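Local coordinates for protein putative ATP-dependent endonuclease of the OLD family (Thermus scotoductus, PDB 6P74) that degrades linear or supercoiled double-stranded DNA from 5' to 3' as a metal-dependent exonuclease, nicks circular DNA, and has DNA-stimulated ATPase activity, at residues K344-L356 against C406-V418. Sequence-based numbering, arbitrary orientation.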
ATOM      1  N   LYS A 344      -0.551 -10.595 -35.204  1.00 75.85           N
ATOM      2  CA  LYS A 344      -0.123 -11.858 -34.614  1.00 78.85           C
ATOM      3  C   LYS A 344       0.287 -12.874 -35.678  1.00 80.64           C
ATOM      4  O   LYS A 344       1.266 -13.605 -35.500  1.00 79.44           O
ATOM      5  CB  LYS A 344      -1.224 -12.426 -33.722  1.00 80.03           C
ATOM      6  CG  LYS A 344      -1.355 -11.727 -32.361  1.00 84.10           C
ATOM      7  CD  LYS A 344      -2.289 -12.510 -31.442  1.00 84.07           C
ATOM      8  CE  LYS A 344      -2.532 -11.818 -30.113  1.00 86.98           C
ATOM      9  NZ  LYS A 344      -3.321 -12.717 -29.201  1.00 87.97           N
ATOM     10  N   SER A 345      -0.438 -12.941 -36.789  1.00 82.27           N
ATOM     11  CA  SER A 345      -0.171 -14.020 -37.732  1.00 86.69           C
ATOM     12  C   SER A 345       1.163 -13.819 -38.450  1.00 82.87           C
ATOM     13  O   SER A 345       1.896 -14.785 -38.677  1.00 82.23           O
ATOM     14  CB  SER A 345      -1.313 -14.142 -38.732  1.00 89.99           C
ATOM     15  OG  SER A 345      -1.206 -13.093 -39.668  1.00100.02           O
ATOM     16  N   ALA A 346       1.504 -12.584 -38.815  1.00 81.05           N
ATOM     17  CA  ALA A 346       2.802 -12.335 -39.443  1.00 74.56           C
ATOM     18  C   ALA A 346       3.961 -12.658 -38.497  1.00 74.41           C
ATOM     19  O   ALA A 346       4.940 -13.302 -38.894  1.00 70.65           O
ATOM     20  CB  ALA A 346       2.889 -10.886 -39.920  1.00 69.90           C
ATOM     21  N   LEU A 347       3.881 -12.208 -37.242  1.00 64.03           N
ATOM     22  CA  LEU A 347       4.933 -12.547 -36.289  1.00 61.15           C
ATOM     23  C   LEU A 347       4.988 -14.057 -36.025  1.00 69.29           C
ATOM     24  O   LEU A 347       6.069 -14.627 -35.837  1.00 67.72           O
ATOM     25  CB  LEU A 347       4.736 -11.769 -34.988  1.00 65.59           C
ATOM     26  CG  LEU A 347       6.037 -11.576 -34.205  1.00 71.02           C
ATOM     27  CD1 LEU A 347       7.117 -10.968 -35.123  1.00 67.89           C
ATOM     28  CD2 LEU A 347       5.836 -10.720 -32.974  1.00 65.53           C
ATOM     29  N   ASP A 348       3.836 -14.727 -36.014  1.00 74.27           N
ATOM     30  CA  ASP A 348       3.834 -16.169 -35.783  1.00 76.17           C
ATOM     31  C   ASP A 348       4.539 -16.898 -36.919  1.00 74.93           C
ATOM     32  O   ASP A 348       5.285 -17.861 -36.688  1.00 74.54           O
ATOM     33  CB  ASP A 348       2.392 -16.678 -35.617  1.00 81.38           C
ATOM     34  CG  ASP A 348       2.308 -18.208 -35.510  1.00 82.58           C
ATOM     35  OD1 ASP A 348       2.750 -18.783 -34.485  1.00 79.96           O
ATOM     36  OD2 ASP A 348       1.804 -18.839 -36.465  1.00 87.21           O
ATOM     37  N   ASN A 349       4.312 -16.455 -38.156  1.00 70.56           N
ATOM     38  CA  ASN A 349       5.055 -17.002 -39.286  1.00 73.32           C
ATOM     39  C   ASN A 349       6.557 -16.836 -39.084  1.00 74.60           C
ATOM     40  O   ASN A 349       7.336 -17.747 -39.388  1.00 71.32           O
ATOM     41  CB  ASN A 349       4.608 -16.320 -40.576  1.00 70.91           C
ATOM     42  CG  ASN A 349       5.366 -16.811 -41.788  1.00 90.52           C
ATOM     43  OD1 ASN A 349       5.186 -17.949 -42.210  1.00106.07           O
ATOM     44  ND2 ASN A 349       6.214 -15.954 -42.362  1.00 99.74           N
ATOM     45  N   VAL A 350       6.976 -15.678 -38.562  1.00 69.40           N
ATOM     46  CA  VAL A 350       8.397 -15.429 -38.358  1.00 70.05           C
ATOM     47  C   VAL A 350       8.914 -16.323 -37.249  1.00 65.58           C
ATOM     48  O   VAL A 350      10.039 -16.819 -37.310  1.00 66.92           O
ATOM     49  CB  VAL A 350       8.646 -13.935 -38.049  1.00 73.82           C
ATOM     50  CG1 VAL A 350      10.040 -13.737 -37.515  1.00 70.12           C
ATOM     51  CG2 VAL A 350       8.436 -13.073 -39.298  1.00 69.27           C
ATOM     52  N   ARG A 351       8.092 -16.567 -36.232  1.00 61.94           N
ATOM     53  CA  ARG A 351       8.507 -17.456 -35.158  1.00 64.22           C
ATOM     54  C   ARG A 351       8.718 -18.874 -35.673  1.00 74.01           C
ATOM     55  O   ARG A 351       9.652 -19.562 -35.249  1.00 80.88           O
ATOM     56  CB  ARG A 351       7.476 -17.427 -34.030  1.00 67.67           C
ATOM     57  CG  ARG A 351       7.704 -18.491 -32.970  1.00 69.81           C
ATOM     58  CD  ARG A 351       6.786 -18.297 -31.791  1.00 69.33           C
ATOM     59  NE  ARG A 351       5.384 -18.363 -32.199  1.00 71.52           N
ATOM     60  CZ  ARG A 351       4.364 -17.891 -31.481  1.00 69.96           C
ATOM     61  NH1 ARG A 351       4.581 -17.293 -30.306  1.00 62.66           N
ATOM     62  NH2 ARG A 351       3.120 -18.004 -31.944  1.00 64.77           N
ATOM     63  N   ASN A 352       7.876 -19.316 -36.614  1.00 77.59           N
ATOM     64  CA  ASN A 352       8.006 -20.660 -37.170  1.00 77.03           C
ATOM     65  C   ASN A 352       9.238 -20.783 -38.052  1.00 79.97           C
ATOM     66  O   ASN A 352       9.925 -21.809 -38.017  1.00 86.56           O
ATOM     67  CB  ASN A 352       6.761 -21.034 -37.975  1.00 77.80           C
ATOM     68  CG  ASN A 352       5.533 -21.235 -37.105  1.00 88.04           C
ATOM     69  OD1 ASN A 352       5.627 -21.534 -35.904  1.00 88.33           O
ATOM     70  ND2 ASN A 352       4.365 -21.071 -37.710  1.00 95.02           N
ATOM     71  N   ARG A 353       9.508 -19.772 -38.882  1.00 79.97           N
ATOM     72  CA  ARG A 353      10.704 -19.827 -39.716  1.00 82.85           C
ATOM     73  C   ARG A 353      11.948 -19.909 -38.856  1.00 78.71           C
ATOM     74  O   ARG A 353      12.933 -20.544 -39.245  1.00 79.76           O
ATOM     75  CB  ARG A 353      10.806 -18.606 -40.640  1.00 75.56           C
ATOM     76  CG  ARG A 353       9.775 -18.518 -41.737  1.00 75.19           C
ATOM     77  CD  ARG A 353       9.649 -17.072 -42.271  1.00 78.95           C
ATOM     78  NE  ARG A 353      10.607 -16.750 -43.327  1.00 94.10           N
ATOM     79  CZ  ARG A 353      11.775 -16.132 -43.128  1.00108.06           C
ATOM     80  NH1 ARG A 353      12.155 -15.758 -41.892  1.00 98.57           N
ATOM     81  NH2 ARG A 353      12.567 -15.877 -44.175  1.00114.26           N
ATOM     82  N   PHE A 354      11.923 -19.274 -37.688  1.00 74.55           N
ATOM     83  CA  PHE A 354      13.081 -19.361 -36.816  1.00 78.31           C
ATOM     84  C   PHE A 354      13.201 -20.744 -36.184  1.00 80.84           C
ATOM     85  O   PHE A 354      14.316 -21.230 -35.965  1.00 75.21           O
ATOM     86  CB  PHE A 354      13.014 -18.285 -35.742  1.00 73.36           C
ATOM     87  CG  PHE A 354      14.090 -18.422 -34.715  1.00 69.10           C
ATOM     88  CD1 PHE A 354      15.387 -17.978 -34.992  1.00 61.53           C
ATOM     89  CD2 PHE A 354      13.823 -19.040 -33.497  1.00 60.75           C
ATOM     90  CE1 PHE A 354      16.401 -18.127 -34.053  1.00 64.15           C
ATOM     91  CE2 PHE A 354      14.828 -19.192 -32.539  1.00 67.24           C
ATOM     92  CZ  PHE A 354      16.126 -18.729 -32.820  1.00 66.29           C
ATOM     93  N   LYS A 355      12.076 -21.409 -35.915  1.00 82.82           N
ATOM     94  CA  LYS A 355      12.139 -22.705 -35.248  1.00 83.84           C
ATOM     95  C   LYS A 355      12.758 -23.796 -36.126  1.00 84.14           C
ATOM     96  O   LYS A 355      13.195 -24.817 -35.590  1.00 83.29           O
ATOM     97  CB  LYS A 355      10.743 -23.132 -34.771  1.00 88.10           C
ATOM     98  CG  LYS A 355      10.010 -22.092 -33.908  1.00 91.03           C
ATOM     99  CD  LYS A 355       9.132 -22.713 -32.805  1.00 96.65           C
ATOM    100  CE  LYS A 355       8.555 -24.086 -33.183  1.00102.05           C
ATOM    101  NZ  LYS A 355       7.228 -24.061 -33.896  1.00105.75           N
ATOM    102  N   LEU A 356      12.841 -23.615 -37.443  1.00 83.18           N
ATOM    103  CA  LEU A 356      13.560 -24.577 -38.282  1.00 86.18           C
ATOM    104  C   LEU A 356      15.053 -24.298 -38.168  1.00 93.64           C
ATOM    105  O   LEU A 356      15.571 -23.350 -38.765  1.00 93.09           O
ATOM    106  CB  LEU A 356      13.120 -24.486 -39.736  1.00 87.59           C
ATOM    107  CG  LEU A 356      11.680 -24.141 -40.113  1.00 90.07           C
ATOM    108  CD1 LEU A 356      11.660 -23.745 -41.589  1.00 90.46           C
ATOM    109  CD2 LEU A 356      10.700 -25.288 -39.832  1.00 94.99           C
ATOM    110  N   CYS A 406      20.917 -13.012 -31.322  1.00 63.24           N
ATOM    111  CA  CYS A 406      19.577 -13.424 -31.737  1.00 61.90           C
ATOM    112  C   CYS A 406      19.535 -14.808 -32.371  1.00 65.42           C
ATOM    113  O   CYS A 406      18.439 -15.311 -32.660  1.00 62.67           O
ATOM    114  CB  CYS A 406      18.975 -12.408 -32.712  1.00 56.57           C
ATOM    115  SG  CYS A 406      18.734 -10.715 -32.047  1.00 58.70           S
ATOM    116  N   GLY A 407      20.682 -15.445 -32.586  1.00 58.35           N
ATOM    117  CA  GLY A 407      20.666 -16.763 -33.184  1.00 59.08           C
ATOM    118  C   GLY A 407      20.536 -16.779 -34.693  1.00 60.65           C
ATOM    119  O   GLY A 407      19.927 -17.706 -35.246  1.00 66.23           O
ATOM    120  N   GLY A 408      21.080 -15.771 -35.379  1.00 56.43           N
ATOM    121  CA  GLY A 408      21.094 -15.745 -36.835  1.00 57.13           C
ATOM    122  C   GLY A 408      20.043 -14.795 -37.367  1.00 59.53           C
ATOM    123  O   GLY A 408      19.309 -14.151 -36.613  1.00 58.27           O
ATOM    124  N   LYS A 409      19.960 -14.707 -38.701  1.00 62.49           N
ATOM    125  CA  LYS A 409      19.156 -13.640 -39.292  1.00 57.43           C
ATOM    126  C   LYS A 409      17.666 -13.847 -39.027  1.00 59.74           C
ATOM    127  O   LYS A 409      16.968 -12.906 -38.621  1.00 57.38           O
ATOM    128  CB  LYS A 409      19.464 -13.517 -40.782  1.00 58.25           C
ATOM    129  CG  LYS A 409      20.927 -12.991 -40.997  1.00 58.84           C
ATOM    130  CD  LYS A 409      21.284 -12.830 -42.473  1.00 58.34           C
ATOM    131  CE  LYS A 409      22.704 -12.248 -42.633  1.00 58.28           C
ATOM    132  NZ  LYS A 409      23.112 -12.200 -44.071  1.00 55.56           N
ATOM    133  N   ALA A 410      17.166 -15.078 -39.220  1.00 57.31           N
ATOM    134  CA  ALA A 410      15.775 -15.371 -38.889  1.00 55.52           C
ATOM    135  C   ALA A 410      15.481 -15.051 -37.429  1.00 59.59           C
ATOM    136  O   ALA A 410      14.374 -14.614 -37.103  1.00 72.00           O
ATOM    137  CB  ALA A 410      15.436 -16.840 -39.208  1.00 56.24           C
ATOM    138  N   GLY A 411      16.465 -15.239 -36.549  1.00 59.00           N
ATOM    139  CA  GLY A 411      16.291 -14.867 -35.153  1.00 47.06           C
ATOM    140  C   GLY A 411      16.183 -13.370 -34.966  1.00 58.73           C
ATOM    141  O   GLY A 411      15.455 -12.899 -34.085  1.00 64.48           O
ATOM    142  N   ILE A 412      16.926 -12.602 -35.773  1.00 57.78           N
ATOM    143  CA  ILE A 412      16.840 -11.142 -35.711  1.00 63.48           C
ATOM    144  C   ILE A 412      15.446 -10.669 -36.125  1.00 55.89           C
ATOM    145  O   ILE A 412      14.831  -9.849 -35.443  1.00 61.60           O
ATOM    146  CB  ILE A 412      17.933 -10.486 -36.578  1.00 61.04           C
ATOM    147  CG1 ILE A 412      19.305 -10.690 -35.952  1.00 64.89           C
ATOM    148  CG2 ILE A 412      17.695  -8.991 -36.680  1.00 53.35           C
ATOM    149  CD1 ILE A 412      20.440 -10.188 -36.807  1.00 56.89           C
ATOM    150  N   GLU A 413      14.944 -11.157 -37.260  1.00 55.63           N
ATOM    151  CA  GLU A 413      13.561 -10.888 -37.650  1.00 64.99           C
ATOM    152  C   GLU A 413      12.608 -11.034 -36.477  1.00 63.57           C
ATOM    153  O   GLU A 413      11.750 -10.177 -36.243  1.00 60.58           O
ATOM    154  CB  GLU A 413      13.111 -11.850 -38.740  1.00 67.48           C
ATOM    155  CG  GLU A 413      13.613 -11.609 -40.090  1.00 76.88           C
ATOM    156  CD  GLU A 413      12.712 -12.291 -41.077  1.00 82.30           C
ATOM    157  OE1 GLU A 413      11.561 -11.823 -41.233  1.00 79.83           O
ATOM    158  OE2 GLU A 413      13.122 -13.325 -41.644  1.00 88.25           O
ATOM    159  N   LEU A 414      12.730 -12.141 -35.739  1.00 60.71           N
ATOM    160  CA  LEU A 414      11.790 -12.392 -34.656  1.00 63.84           C
ATOM    161  C   LEU A 414      11.873 -11.291 -33.610  1.00 61.90           C
ATOM    162  O   LEU A 414      10.859 -10.692 -33.249  1.00 65.50           O
ATOM    163  CB  LEU A 414      12.051 -13.764 -34.038  1.00 63.20           C
ATOM    164  CG  LEU A 414      11.118 -14.236 -32.924  1.00 67.01           C
ATOM    165  CD1 LEU A 414       9.652 -14.051 -33.335  1.00 63.62           C
ATOM    166  CD2 LEU A 414      11.390 -15.697 -32.677  1.00 65.50           C
ATOM    167  N   ILE A 415      13.086 -10.986 -33.140  1.00 62.10           N
ATOM    168  CA  ILE A 415      13.242 -10.015 -32.062  1.00 59.86           C
ATOM    169  C   ILE A 415      12.877  -8.622 -32.546  1.00 61.91           C
ATOM    170  O   ILE A 415      12.317  -7.817 -31.791  1.00 67.39           O
ATOM    171  CB  ILE A 415      14.679 -10.040 -31.495  1.00 60.40           C
ATOM    172  CG1 ILE A 415      15.073 -11.433 -31.026  1.00 60.56           C
ATOM    173  CG2 ILE A 415      14.820  -9.036 -30.350  1.00 51.64           C
ATOM    174  CD1 ILE A 415      14.093 -12.047 -30.096  1.00 64.82           C
ATOM    175  N   VAL A 416      13.227  -8.295 -33.798  1.00 60.35           N
ATOM    176  CA  VAL A 416      12.790  -7.030 -34.384  1.00 58.21           C
ATOM    177  C   VAL A 416      11.266  -6.908 -34.329  1.00 63.17           C
ATOM    178  O   VAL A 416      10.723  -5.875 -33.922  1.00 67.21           O
ATOM    179  CB  VAL A 416      13.310  -6.889 -35.822  1.00 57.88           C
ATOM    180  CG1 VAL A 416      12.424  -5.910 -36.604  1.00 57.77           C
ATOM    181  CG2 VAL A 416      14.733  -6.386 -35.807  1.00 59.78           C
ATOM    182  N   GLY A 417      10.554  -7.967 -34.732  1.00 56.76           N
ATOM    183  CA  GLY A 417       9.096  -7.908 -34.750  1.00 62.45           C
ATOM    184  C   GLY A 417       8.496  -7.686 -33.371  1.00 64.58           C
ATOM    185  O   GLY A 417       7.533  -6.938 -33.215  1.00 75.86           O
ATOM    186  N   VAL A 418       9.084  -8.301 -32.351  1.00 61.82           N
ATOM    187  CA  VAL A 418       8.648  -8.066 -30.981  1.00 63.37           C
ATOM    188  C   VAL A 418       8.989  -6.643 -30.548  1.00 66.34           C
ATOM    189  O   VAL A 418       8.131  -5.917 -30.034  1.00 64.88           O
ATOM    190  CB  VAL A 418       9.266  -9.119 -30.043  1.00 64.85           C
ATOM    191  CG1 VAL A 418       9.006  -8.761 -28.602  1.00 66.30           C
ATOM    192  CG2 VAL A 418       8.689 -10.485 -30.367  1.00 70.06           C
TER
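L414 is the knob of this helix pair: its side chain drops among L347, V350, R351 and F354, with CD1 4.0 Å from the CA of R351. Helices 341-355 and 409-422 run nearly antiparallel here, their local axes 8.7 Å apart at an angle of 153°. L347 and V350 continue the apolar seam. CD1 of L347 lies 3.7 Å from the CA of G417, where the missing side chain makes room for it, while its CD2 meets CG2 of V418. CG1 of V350, anti to the backbone N (chi1 166°), is thereby laid against the backbone of L414 and the CB of E413.

F354 closes the other end of the seam over the first turn of helix 409-422. Its ring rests against the bare CA of glycine G411: CD1 of F354 lies 3.2 Å from the CA of G411, an oblique approach, and the carbonyl O of G407 approaches the ring edge.

Beside the apolar seam a salt bridge joins the two helices. NH1 of R353 reaches OE2 of E413 at 2.6 Å, with a hydrogen bond that is weak in angle (120°), the two planar groups being steeply inclined to each other. OE2 also pairs with R462 of helix 443-467. R351 turns its guanidinium away from the seam to D348, E321 and the carbonyl O of N318.

The contact thus joins the C-terminal part of the ATPase region to the Toprim domain chiefly by apolar side chains packed between the helices, with glycines G411 and G417 allowing close approach; OE2 of E413 accepts both R353 and R462, so the buried carboxylate is probably stabilised in its ionised form by the two guanidinium groups.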